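Local coordinates for conserved protein MTH689 (Methanothermobacter thermautotrophicus, PDB 2WNY), which is of unknown function but, as a DUF54 protein linked to the exosome superoperon and a member of an RNA-binding family, may bind RNA, at residues A[7-11]-A[65-69]; A[89-93]-A[119-123]; A[71-76]-A[106-110]; A[13-18]-A[114-118]; A[10-14]-A[34-39]. The protein carries 1 engineered substitution. All blocks are in the same frame, centred on the assembly; numbering follows the deposited sequence.

Interaction 1: residues A[7-11]-A[65-69]; sequences MIHNI and LREFM
One helical turn, closed by the hydrogen bond from M69 N to L65 O at 3.0 Å, presents both L65 and M69 to I8. No hydrogen bond spans the two segments, and the contact itself is apolar. L65 splits its branches between two tasks: CD2 touches both I8 CD1 (3.6 Å) and I11 CG1, while CD1 rests on the carbonyl O of H9 at 3.4 Å, a plain packing contact. M69 bends at chi2 (-50°), which sets SD against I8 CG2 at 3.6 Å as the two side chains run past each other in opposite directions, and again at chi3, which places CE near M7. Here helix 62-76 lies on one face of an antiparallel sheet, against the first part of strand 8-17, near the corner the chain turns at H9. I8 holds CG1 between the backbone N and the carbonyl carbon (chi1 62°), and its CD1 then lies among L65, M69 and F68. Beyond the corner, I11 sends CD1 straight over the ring of F68: the methyl sits 3.5 Å from the ring centroid and 12° off the normal, a CH-pi contact centred on the face. F68 also meets the ring of W107, and I120 and L118 of strand 115-122 pack on it too. At the other end M7, its chain extended beyond CG, brings SD to within 4.0 Å of M69 CE.

Interaction 2: residues A[89-93]-A[119-123]; sequences ENGNL and KIKVE
L93 and I120 grip each other through two short backbone bonds. L93 N donates to I120 O at 2.8 Å and 170°, and I120 N returns a bond of the same length to L93 O. I120 O takes a further CA-H...O contact from N92 CA at 3.4 Å. The bond from V122 N to G91 O is weak, at 3.4 Å and 141°, and the CB of V122 presses on the same oxygen at 3.2 Å. Strands 92-98 and 115-122 thus pair antiparallel within the six-stranded sheet, L93 with I120 as a hydrogen-bonded pair and N92 with K121 as a non-hydrogen-bonded one. The backbone of K121 bonds on its other side to H9 and N10 of strand 8-17, while N92 N is taken by OD1 of D88. G91 has backbone angles (phi 100°) at which a CB would jam against the carbonyl O of N90. Beneath the ladder, L93 and I120 lie side by side pointing the same way, L93 CD2 4.1 Å from I120 CD1, on the face covered by F72 and F68 of helix 62-76. L93 CB also touches V122 CG2 at 4.0 Å.

Interaction 3: residues A[71-76]-A[106-110]; sequences KFTEVF and VWEPV
W107 lays its indole against helix 62-76 and supplies most of the surface that the 106-110 segment buries here. The aliphatic part of K71 comes over one face: K71 CG stands 3.7 Å from the centroid of the six-membered ring, a CH-pi contact, and 3.4 Å from W107 CZ2. CG is anti to the backbone N (chi1 171°) and the chain bends at chi2, which carries CE along the indole toward NE1. The ammonium NZ lies 5.1 Å from the centroid of the five-membered ring, too long for more than a weak cation-pi attraction. V75 approaches on the same side as K71, its CG2 3.8 Å from W107 CE3, and its side chain crosses that of W107 at about a right angle. F76 meets the indole at its edge, with CE2 4.0 Å from CE3, while W107 CZ3 reaches down to the helix backbone at F72 CA, 3.7 Å away. The indole nitrogen of W107, NE1, donates to the carbonyl O of N32. Replacing W107 with an alanine is likely to open a gap beside K71, V75 and F76 and to leave that carbonyl without its donor. Two residues on, P109 sets CG near the plane of the F76 ring at its edge, 4.2 Å from CE1. The segment thus fills the angle between helix 62-76 and the sheet: W107 also packs on L97, F76 lies on L95, and F72 reaches L93 and I136 of helix 129-139.

Interaction 4: residues A[13-18]-A[114-118]; sequences YCLMVY and DAIHL. Engineered in segment 13-18: C14 (natural residue Arg).
Strands 13-17 and 115-118 are antiparallel neighbours inside the sheet, their short axes at 162°. Two direct backbone bonds join them at C14, an engineered residue (arginine in the natural protein), and H117: C14 N to H117 O at 2.9 Å, and H117 N to C14 O at 2.8 Å. H117 ND1 bonds only weakly to A115 O. On the face opposite C14 and H117, Y13 CB meets L118 CD2 at 3.7 Å and L15 CD1 lies beside I116 CG1, against helix 23-30. Farther along the strands part, and water takes over. One water accepts from M16 N and donates to A115 O at 2.6 Å and to D114 OD1, bridging where a regular ladder would bond M16 N directly to A115 O. A second water links OD1 to Y18 OH, which also bonds to Y47 N. The other carboxylate oxygen, OD2, forms a salt bridge with K99. With an alanine in place of D114, K99 would probably lose this anionic partner and both waters an acceptor. The Y18 ring and the D114 carboxylate run past one another in opposite directions, their planes 81° apart, with OD1 at the ring edge, 3.7 Å from CE2.

Interaction 5: residues A[10-14]-A[34-39]; sequences NISYC and IPGATP. Engineered in segment 10-14: C14 (natural residue Arg).
Y13 reaches from the middle of strand 8-17 into the loop that joins helix 23-30 to strand 40-45, its ring ending among A37, T38 and P39 on the helix-covered face of the antiparallel sheet. P39 meets the ring at its edge and in its plane: its CB is 3.7 Å from Y13 CE1, and the two side chains cross at about a right angle. The hydroxyl presses closest on the proline backbone, Y13 OH lying 3.2 Å from P39 CA. It comes equally near P39 N, but a proline nitrogen has no hydrogen to share, and the polar partner of the hydroxyl here is a water instead. That water lies in the ring plane at the edge and bonds to Y13 OH at 3.1 Å, while accepting a hydrogen from T38 N. A37 packs its CB against OH at 3.6 Å. Nearer the strand, I34 CD1 touches Y13 CD2 at 3.7 Å and extends to CG2 of I11. Y13 holds CG between its backbone N and carbonyl carbon (chi1 65°), which points the ring toward the loop, between I34 and P39. Around them, L30 of helix 23-30 packs on Y13 as well as on A37 and P39, and L55 of strand 51-59 lies against P39. Residues I34 to A37 form a type II beta turn with G36 at a positive phi (80°). It is closed by the bond from A37 N to I34 O at 3.1 Å, and the carbonyl O of A37 accepts a hydrogen bond from R31 NH2.

Overall arrangement
All five contacts are built on one antiparallel sheet, in which strand 115-122 lies between strands 8-17 and 92-98. Interactions 1, 4 and 5 start from strand 8-17 early in the chain; interactions 1 and 5 share N10 and I11, and 4 and 5 share Y13 and C14. Interactions 2 and 4 use successive parts of strand 115-122, their centres about 18 Å apart on opposite sides of the chain's centre. Helix 62-76 serves interactions 1 and 3, centred about 14 Å apart and joined where F68 meets W107. With segments so interleaved, the early strand, the middle helix and the later strands are tied into one compact unit.

Interaction 1: residues A[7-11]-A[65-69]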
# COMPACT_ATOMS: atom_id res chain seq x y z
N MET A 7 1.77 15.41 -2.14
CA MET A 7 1.56 14.21 -3.00
C MET A 7 0.60 13.22 -2.35
O MET A 7 -0.43 12.86 -2.95
CB MET A 7 2.86 13.48 -3.36
CG MET A 7 3.89 14.34 -4.05
SD MET A 7 5.15 13.28 -4.80
CE MET A 7 6.18 14.55 -5.56
N ILE A 8 0.96 12.77 -1.16
CA ILE A 8 0.10 11.89 -0.37
C ILE A 8 0.11 12.36 1.09
O ILE A 8 1.11 12.89 1.60
CB ILE A 8 0.51 10.38 -0.49
CG1 ILE A 8 1.93 10.14 0.05
CG2 ILE A 8 0.37 9.90 -1.91
CD1 ILE A 8 2.33 8.67 0.14
N HIS A 9 -1.03 12.21 1.75
CA HIS A 9 -1.16 12.69 3.14
C HIS A 9 -0.66 11.65 4.12
O HIS A 9 0.05 11.94 5.10
CB HIS A 9 -2.62 13.03 3.41
CG HIS A 9 -3.08 14.25 2.68
ND1 HIS A 9 -2.49 15.49 2.86
CD2 HIS A 9 -4.08 14.44 1.78
CE1 HIS A 9 -3.10 16.38 2.10
NE2 HIS A 9 -4.07 15.77 1.44
N ASN A 10 -1.04 10.41 3.84
CA ASN A 10 -0.70 9.30 4.72
C ASN A 10 -0.92 7.99 3.95
O ASN A 10 -1.53 7.99 2.87
CB ASN A 10 -1.54 9.37 6.00
CG ASN A 10 -3.03 9.14 5.75
OD1 ASN A 10 -3.43 8.08 5.30
ND2 ASN A 10 -3.85 10.15 6.05
N ILE A 11 -0.41 6.89 4.50
CA ILE A 11 -0.68 5.56 3.94
C ILE A 11 -1.13 4.67 5.09
O ILE A 11 -0.42 4.58 6.12
CB ILE A 11 0.58 4.91 3.33
CG1 ILE A 11 1.22 5.83 2.30
CG2 ILE A 11 0.22 3.56 2.69
CD1 ILE A 11 2.40 5.22 1.56
N LEU A 65 7.01 8.71 3.74
CA LEU A 65 6.05 9.00 2.67
C LEU A 65 6.78 9.40 1.41
O LEU A 65 6.39 9.03 0.30
CB LEU A 65 5.08 10.11 3.06
CG LEU A 65 4.03 9.78 4.14
CD1 LEU A 65 3.21 11.02 4.46
CD2 LEU A 65 3.15 8.66 3.68
N ARG A 66 7.86 10.15 1.58
CA ARG A 66 8.58 10.63 0.42
C ARG A 66 9.35 9.51 -0.25
O ARG A 66 9.38 9.42 -1.48
CB ARG A 66 9.43 11.85 0.76
CG ARG A 66 8.56 13.09 1.08
CD ARG A 66 9.39 14.33 1.35
NE ARG A 66 9.81 15.01 0.13
CZ ARG A 66 11.08 15.19 -0.24
NH1 ARG A 66 12.07 14.75 0.52
NH2 ARG A 66 11.35 15.82 -1.37
N GLU A 67 9.99 8.67 0.56
CA GLU A 67 10.69 7.49 0.03
C GLU A 67 9.73 6.54 -0.70
O GLU A 67 10.06 5.93 -1.74
CB GLU A 67 11.39 6.72 1.17
CG GLU A 67 12.09 5.44 0.68
CD GLU A 67 13.13 4.90 1.64
OE1 GLU A 67 13.41 5.53 2.68
OE2 GLU A 67 13.70 3.83 1.34
N PHE A 68 8.54 6.39 -0.14
CA PHE A 68 7.52 5.58 -0.78
C PHE A 68 7.15 6.15 -2.17
O PHE A 68 7.06 5.41 -3.15
CB PHE A 68 6.29 5.50 0.09
CG PHE A 68 5.15 4.77 -0.57
CD1 PHE A 68 5.01 3.39 -0.44
CD2 PHE A 68 4.24 5.46 -1.38
CE1 PHE A 68 3.96 2.70 -1.06
CE2 PHE A 68 3.17 4.79 -2.01
CZ PHE A 68 3.04 3.41 -1.86
N MET A 69 6.91 7.45 -2.23
CA MET A 69 6.52 8.09 -3.49
C MET A 69 7.63 7.97 -4.54
O MET A 69 7.35 7.79 -5.73
CB MET A 69 6.13 9.56 -3.29
CG MET A 69 4.72 9.77 -2.68
SD MET A 69 3.39 8.84 -3.52
CE MET A 69 3.49 9.67 -5.14

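Interaction 2: residues A[89-93]-A[119-123]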
# COMPACT_ATOMS: atom_id res chain seq x y z
N GLU A 89 -14.15 7.33 -4.29
CA GLU A 89 -14.83 8.62 -4.50
C GLU A 89 -14.26 9.75 -3.62
O GLU A 89 -14.58 10.92 -3.83
CB GLU A 89 -16.36 8.48 -4.32
CG GLU A 89 -16.79 7.65 -3.08
CD GLU A 89 -18.27 7.81 -2.70
OE1 GLU A 89 -18.95 8.71 -3.25
OE2 GLU A 89 -18.74 7.03 -1.84
N ASN A 90 -13.39 9.39 -2.67
CA ASN A 90 -12.91 10.32 -1.64
C ASN A 90 -11.44 10.75 -1.72
O ASN A 90 -10.92 11.31 -0.76
CB ASN A 90 -13.17 9.73 -0.25
CG ASN A 90 -14.62 9.78 0.15
OD1 ASN A 90 -15.19 8.77 0.55
ND2 ASN A 90 -15.23 10.96 0.04
N GLY A 91 -10.76 10.48 -2.83
CA GLY A 91 -9.34 10.85 -2.95
C GLY A 91 -8.34 9.72 -2.73
O GLY A 91 -7.16 9.86 -3.07
N ASN A 92 -8.80 8.60 -2.17
CA ASN A 92 -7.91 7.48 -1.83
C ASN A 92 -7.54 6.59 -3.00
O ASN A 92 -8.34 6.38 -3.92
CB ASN A 92 -8.52 6.64 -0.70
CG ASN A 92 -8.81 7.45 0.55
OD1 ASN A 92 -9.96 7.57 0.99
ND2 ASN A 92 -7.77 8.04 1.13
N LEU A 93 -6.32 6.07 -2.97
CA LEU A 93 -5.89 5.08 -3.94
C LEU A 93 -5.68 3.78 -3.19
O LEU A 93 -4.84 3.71 -2.27
CB LEU A 93 -4.57 5.50 -4.62
CG LEU A 93 -3.79 4.44 -5.42
CD1 LEU A 93 -4.62 3.85 -6.57
CD2 LEU A 93 -2.49 5.02 -5.96
N LYS A 119 -3.91 1.64 1.63
CA LYS A 119 -4.91 2.68 1.40
C LYS A 119 -4.13 3.99 1.42
O LYS A 119 -3.70 4.47 2.48
CB LYS A 119 -5.99 2.66 2.48
CG LYS A 119 -7.06 3.74 2.31
CD LYS A 119 -8.16 3.64 3.36
CE LYS A 119 -7.85 4.44 4.63
NZ LYS A 119 -7.69 5.91 4.37
N ILE A 120 -3.91 4.54 0.24
CA ILE A 120 -3.09 5.73 0.09
C ILE A 120 -3.95 7.01 -0.03
O ILE A 120 -4.66 7.21 -1.03
CB ILE A 120 -2.15 5.62 -1.14
CG1 ILE A 120 -1.28 4.36 -1.08
CG2 ILE A 120 -1.23 6.89 -1.24
CD1 ILE A 120 -0.62 3.98 -2.43
N LYS A 121 -3.88 7.87 0.99
CA LYS A 121 -4.60 9.16 0.96
C LYS A 121 -3.86 10.17 0.08
O LYS A 121 -2.89 10.81 0.50
CB LYS A 121 -4.86 9.71 2.37
CG LYS A 121 -5.89 10.88 2.39
CD LYS A 121 -6.21 11.30 3.81
CE LYS A 121 -7.09 12.54 3.84
NZ LYS A 121 -7.29 12.99 5.23
N VAL A 122 -4.35 10.32 -1.14
CA VAL A 122 -3.74 11.18 -2.13
C VAL A 122 -4.09 12.64 -1.84
O VAL A 122 -5.24 12.97 -1.56
CB VAL A 122 -4.18 10.77 -3.56
CG1 VAL A 122 -3.65 11.75 -4.62
CG2 VAL A 122 -3.73 9.33 -3.84
N GLU A 123 -3.07 13.49 -1.87
CA GLU A 123 -3.28 14.94 -1.79
C GLU A 123 -4.19 15.34 -2.94
O GLU A 123 -3.83 15.17 -4.12
CB GLU A 123 -1.96 15.70 -1.87
CG GLU A 123 -2.07 17.19 -1.62
CD GLU A 123 -0.75 17.92 -1.85
OE1 GLU A 123 0.08 17.46 -2.67
OE2 GLU A 123 -0.54 18.96 -1.20

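Interaction 3: residues A[71-76]-A[106-110]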
# COMPACT_ATOMS: atom_id res chain seq x y z
N LYS A 71 9.73 5.40 -4.83
CA LYS A 71 9.66 4.04 -5.36
C LYS A 71 8.36 3.82 -6.15
O LYS A 71 8.36 3.21 -7.22
CB LYS A 71 9.77 3.03 -4.21
CG LYS A 71 9.51 1.57 -4.58
CD LYS A 71 10.64 0.96 -5.37
CE LYS A 71 10.52 -0.56 -5.39
NZ LYS A 71 11.84 -1.16 -5.70
N PHE A 72 7.26 4.34 -5.61
CA PHE A 72 5.96 4.27 -6.29
C PHE A 72 6.06 4.87 -7.70
O PHE A 72 5.57 4.27 -8.68
CB PHE A 72 4.90 4.99 -5.44
CG PHE A 72 3.55 5.11 -6.09
CD1 PHE A 72 2.55 4.18 -5.85
CD2 PHE A 72 3.26 6.18 -6.93
CE1 PHE A 72 1.29 4.29 -6.44
CE2 PHE A 72 2.00 6.31 -7.53
CZ PHE A 72 1.02 5.36 -7.28
N THR A 73 6.71 6.03 -7.80
CA THR A 73 6.93 6.69 -9.10
C THR A 73 7.76 5.84 -10.08
O THR A 73 7.43 5.77 -11.26
CB THR A 73 7.54 8.11 -8.93
OG1 THR A 73 6.71 8.88 -8.07
CG2 THR A 73 7.66 8.84 -10.27
N GLU A 74 8.84 5.22 -9.59
CA GLU A 74 9.68 4.37 -10.47
C GLU A 74 8.86 3.17 -10.97
O GLU A 74 8.87 2.85 -12.15
CB GLU A 74 10.92 3.85 -9.73
CG GLU A 74 11.82 4.91 -9.13
CD GLU A 74 12.78 4.35 -8.09
OE1 GLU A 74 12.66 3.16 -7.70
OE2 GLU A 74 13.67 5.11 -7.65
N VAL A 75 8.14 2.55 -10.04
CA VAL A 75 7.34 1.36 -10.35
C VAL A 75 6.24 1.68 -11.38
O VAL A 75 6.10 0.98 -12.37
CB VAL A 75 6.75 0.72 -9.05
CG1 VAL A 75 5.74 -0.38 -9.36
CG2 VAL A 75 7.87 0.18 -8.16
N PHE A 76 5.49 2.76 -11.15
CA PHE A 76 4.24 3.00 -11.87
C PHE A 76 4.26 4.07 -12.97
O PHE A 76 3.22 4.35 -13.59
CB PHE A 76 3.10 3.21 -10.86
CG PHE A 76 2.77 1.98 -10.09
CD1 PHE A 76 2.34 0.83 -10.75
CD2 PHE A 76 2.91 1.94 -8.69
CE1 PHE A 76 2.04 -0.34 -10.06
CE2 PHE A 76 2.61 0.78 -7.96
CZ PHE A 76 2.18 -0.37 -8.64
N VAL A 106 9.90 -7.03 -5.09
CA VAL A 106 9.19 -6.66 -6.31
C VAL A 106 7.80 -6.17 -5.93
O VAL A 106 7.14 -6.75 -5.05
CB VAL A 106 9.10 -7.83 -7.31
CG1 VAL A 106 8.36 -7.41 -8.57
CG2 VAL A 106 10.50 -8.37 -7.65
N TRP A 107 7.37 -5.10 -6.58
CA TRP A 107 6.02 -4.58 -6.37
C TRP A 107 5.14 -5.11 -7.48
O TRP A 107 5.26 -4.69 -8.64
CB TRP A 107 6.02 -3.06 -6.38
CG TRP A 107 6.55 -2.40 -5.16
CD1 TRP A 107 7.47 -2.90 -4.25
CD2 TRP A 107 6.25 -1.06 -4.73
NE1 TRP A 107 7.73 -1.95 -3.28
CE2 TRP A 107 7.00 -0.82 -3.54
CE3 TRP A 107 5.41 -0.05 -5.22
CZ2 TRP A 107 6.89 0.38 -2.83
CZ3 TRP A 107 5.31 1.15 -4.51
CH2 TRP A 107 6.07 1.36 -3.35
N GLU A 108 4.24 -6.02 -7.13
CA GLU A 108 3.36 -6.61 -8.13
C GLU A 108 1.92 -6.32 -7.71
O GLU A 108 1.43 -6.87 -6.73
CB GLU A 108 3.62 -8.12 -8.25
CG GLU A 108 2.79 -8.87 -9.32
CD GLU A 108 3.09 -8.42 -10.74
OE1 GLU A 108 4.27 -8.48 -11.15
OE2 GLU A 108 2.15 -8.02 -11.45
N PRO A 109 1.23 -5.45 -8.47
CA PRO A 109 -0.17 -5.15 -8.16
C PRO A 109 -1.03 -6.40 -8.37
O PRO A 109 -0.84 -7.14 -9.33
CB PRO A 109 -0.54 -4.05 -9.16
CG PRO A 109 0.44 -4.20 -10.29
CD PRO A 109 1.69 -4.78 -9.71
N VAL A 110 -1.94 -6.65 -7.44
CA VAL A 110 -2.88 -7.75 -7.57
C VAL A 110 -4.28 -7.25 -7.25
O VAL A 110 -4.45 -6.16 -6.68
CB VAL A 110 -2.51 -8.95 -6.66
CG1 VAL A 110 -1.22 -9.64 -7.13
CG2 VAL A 110 -2.41 -8.52 -5.20

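Interaction 4: residues A[13-18]-A[114-118]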
# COMPACT_ATOMS: atom_id res chain seq x y z
N TYR A 13 -1.82 0.72 5.96
CA TYR A 13 -1.45 -0.59 5.40
C TYR A 13 -1.96 -1.71 6.27
O TYR A 13 -2.14 -1.55 7.50
CB TYR A 13 0.07 -0.69 5.14
CG TYR A 13 0.90 -0.64 6.40
CD1 TYR A 13 1.10 -1.79 7.18
CD2 TYR A 13 1.47 0.55 6.82
CE1 TYR A 13 1.84 -1.75 8.34
CE2 TYR A 13 2.20 0.60 7.98
CZ TYR A 13 2.40 -0.55 8.73
OH TYR A 13 3.14 -0.50 9.88
N CYS A 14 -2.23 -2.83 5.62
CA CYS A 14 -2.72 -4.01 6.26
C CYS A 14 -2.09 -5.24 5.58
O CYS A 14 -2.03 -5.30 4.35
CB CYS A 14 -4.25 -4.03 6.10
SG CYS A 14 -5.00 -5.32 6.96
N LEU A 15 -1.63 -6.22 6.35
CA LEU A 15 -1.26 -7.55 5.77
C LEU A 15 -1.39 -8.61 6.83
O LEU A 15 -1.56 -8.29 8.02
CB LEU A 15 0.10 -7.58 5.05
CG LEU A 15 1.43 -7.50 5.81
CD1 LEU A 15 2.55 -7.87 4.85
CD2 LEU A 15 1.65 -6.13 6.43
N MET A 16 -1.42 -9.87 6.39
CA MET A 16 -1.81 -10.95 7.26
C MET A 16 -0.69 -11.93 7.44
O MET A 16 0.15 -12.11 6.54
CB MET A 16 -3.06 -11.65 6.70
CG MET A 16 -3.74 -10.82 5.64
SD MET A 16 -5.50 -10.81 5.73
CE MET A 16 -5.71 -9.26 6.59
N VAL A 17 -0.68 -12.55 8.61
CA VAL A 17 0.28 -13.62 8.88
C VAL A 17 -0.54 -14.86 9.20
O VAL A 17 -1.22 -14.92 10.24
CB VAL A 17 1.18 -13.31 10.08
CG1 VAL A 17 2.24 -14.42 10.25
CG2 VAL A 17 1.87 -11.94 9.93
N TYR A 18 -0.45 -15.85 8.32
CA TYR A 18 -1.13 -17.12 8.53
C TYR A 18 -0.28 -18.04 9.42
O TYR A 18 0.88 -17.74 9.73
CB TYR A 18 -1.52 -17.76 7.19
CG TYR A 18 -2.67 -17.01 6.54
CD1 TYR A 18 -3.99 -17.42 6.74
CD2 TYR A 18 -2.44 -15.87 5.77
CE1 TYR A 18 -5.05 -16.72 6.20
CE2 TYR A 18 -3.50 -15.15 5.22
CZ TYR A 18 -4.79 -15.57 5.44
OH TYR A 18 -5.83 -14.87 4.91
N ASP A 114 -3.62 -13.09 -1.26
CA ASP A 114 -2.81 -12.69 -0.13
C ASP A 114 -1.94 -11.52 -0.51
O ASP A 114 -0.93 -11.65 -1.27
CB ASP A 114 -1.97 -13.86 0.37
CG ASP A 114 -1.57 -13.72 1.83
OD1 ASP A 114 -2.16 -12.89 2.56
OD2 ASP A 114 -0.66 -14.47 2.23
N ALA A 115 -2.34 -10.36 -0.01
CA ALA A 115 -1.68 -9.15 -0.43
C ALA A 115 -1.29 -8.23 0.71
O ALA A 115 -1.77 -8.37 1.85
CB ALA A 115 -2.55 -8.40 -1.45
N ILE A 116 -0.41 -7.30 0.39
CA ILE A 116 -0.14 -6.15 1.22
C ILE A 116 -1.13 -5.08 0.76
O ILE A 116 -1.07 -4.63 -0.39
CB ILE A 116 1.30 -5.68 1.05
CG1 ILE A 116 2.27 -6.85 1.32
CG2 ILE A 116 1.59 -4.49 1.99
CD1 ILE A 116 3.72 -6.47 1.41
N HIS A 117 -2.07 -4.70 1.62
CA HIS A 117 -3.11 -3.76 1.20
C HIS A 117 -2.66 -2.37 1.61
O HIS A 117 -2.41 -2.12 2.79
CB HIS A 117 -4.46 -4.05 1.87
CG HIS A 117 -5.08 -5.37 1.50
ND1 HIS A 117 -4.52 -6.59 1.85
CD2 HIS A 117 -6.24 -5.66 0.87
CE1 HIS A 117 -5.29 -7.57 1.41
NE2 HIS A 117 -6.34 -7.03 0.81
N LEU A 118 -2.58 -1.46 0.65
CA LEU A 118 -2.33 -0.05 0.95
C LEU A 118 -3.55 0.82 0.66
O LEU A 118 -4.20 0.69 -0.40
CB LEU A 118 -1.13 0.46 0.16
CG LEU A 118 0.10 -0.46 0.15
CD1 LEU A 118 1.10 0.04 -0.88
CD2 LEU A 118 0.74 -0.53 1.52
O HOH W 1 -1.57 -10.37 3.57
O HOH W 2 -4.74 -13.33 2.81

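Interaction 5: residues A[10-14]-A[34-39]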
# COMPACT_ATOMS: atom_id res chain seq x y z
N ASN A 10 -1.04 10.41 3.84
CA ASN A 10 -0.70 9.30 4.72
C ASN A 10 -0.92 7.99 3.95
O ASN A 10 -1.53 7.99 2.87
CB ASN A 10 -1.54 9.37 6.00
CG ASN A 10 -3.03 9.14 5.75
OD1 ASN A 10 -3.43 8.08 5.30
ND2 ASN A 10 -3.85 10.15 6.05
N ILE A 11 -0.41 6.89 4.50
CA ILE A 11 -0.68 5.56 3.94
C ILE A 11 -1.13 4.67 5.09
O ILE A 11 -0.42 4.58 6.12
CB ILE A 11 0.58 4.91 3.33
CG1 ILE A 11 1.22 5.83 2.30
CG2 ILE A 11 0.22 3.56 2.69
CD1 ILE A 11 2.40 5.22 1.56
N SER A 12 -2.29 4.04 4.93
CA SER A 12 -2.72 2.98 5.84
C SER A 12 -2.29 1.68 5.17
O SER A 12 -2.37 1.55 3.94
CB SER A 12 -4.23 2.99 6.03
OG SER A 12 -4.66 4.11 6.78
N TYR A 13 -1.82 0.72 5.96
CA TYR A 13 -1.45 -0.59 5.40
C TYR A 13 -1.96 -1.71 6.27
O TYR A 13 -2.14 -1.55 7.50
CB TYR A 13 0.07 -0.69 5.14
CG TYR A 13 0.90 -0.64 6.40
CD1 TYR A 13 1.10 -1.79 7.18
CD2 TYR A 13 1.47 0.55 6.82
CE1 TYR A 13 1.84 -1.75 8.34
CE2 TYR A 13 2.20 0.60 7.98
CZ TYR A 13 2.40 -0.55 8.73
OH TYR A 13 3.14 -0.50 9.88
N CYS A 14 -2.23 -2.83 5.62
CA CYS A 14 -2.72 -4.01 6.26
C CYS A 14 -2.09 -5.24 5.58
O CYS A 14 -2.03 -5.30 4.35
CB CYS A 14 -4.25 -4.03 6.10
SG CYS A 14 -5.00 -5.32 6.96
N ILE A 34 7.25 -0.54 2.52
CA ILE A 34 7.45 0.65 3.37
C ILE A 34 8.60 0.37 4.32
O ILE A 34 8.38 -0.22 5.38
CB ILE A 34 6.17 0.98 4.17
CG1 ILE A 34 4.98 1.24 3.23
CG2 ILE A 34 6.40 2.17 5.10
CD1 ILE A 34 3.62 1.34 3.94
N PRO A 35 9.83 0.77 3.96
CA PRO A 35 10.92 0.53 4.89
C PRO A 35 10.65 1.19 6.23
O PRO A 35 10.10 2.28 6.28
CB PRO A 35 12.13 1.20 4.21
CG PRO A 35 11.81 1.02 2.72
CD PRO A 35 10.33 1.39 2.71
N GLY A 36 11.01 0.51 7.31
CA GLY A 36 10.82 1.05 8.64
C GLY A 36 9.42 0.92 9.19
O GLY A 36 9.16 1.33 10.32
N ALA A 37 8.49 0.35 8.42
CA ALA A 37 7.14 0.23 8.95
C ALA A 37 7.18 -0.62 10.22
O ALA A 37 7.88 -1.63 10.29
CB ALA A 37 6.17 -0.38 7.91
N THR A 38 6.46 -0.18 11.24
CA THR A 38 6.39 -0.94 12.48
C THR A 38 4.91 -1.14 12.77
O THR A 38 4.27 -0.27 13.36
CB THR A 38 7.10 -0.25 13.65
OG1 THR A 38 6.55 1.06 13.85
CG2 THR A 38 8.60 -0.13 13.36
N PRO A 39 4.35 -2.25 12.29
CA PRO A 39 2.92 -2.47 12.37
C PRO A 39 2.45 -2.82 13.77
O PRO A 39 3.23 -3.37 14.59
CB PRO A 39 2.68 -3.66 11.43
CG PRO A 39 4.00 -4.34 11.32
CD PRO A 39 5.04 -3.31 11.51
O HOH W 3 4.46 2.21 10.51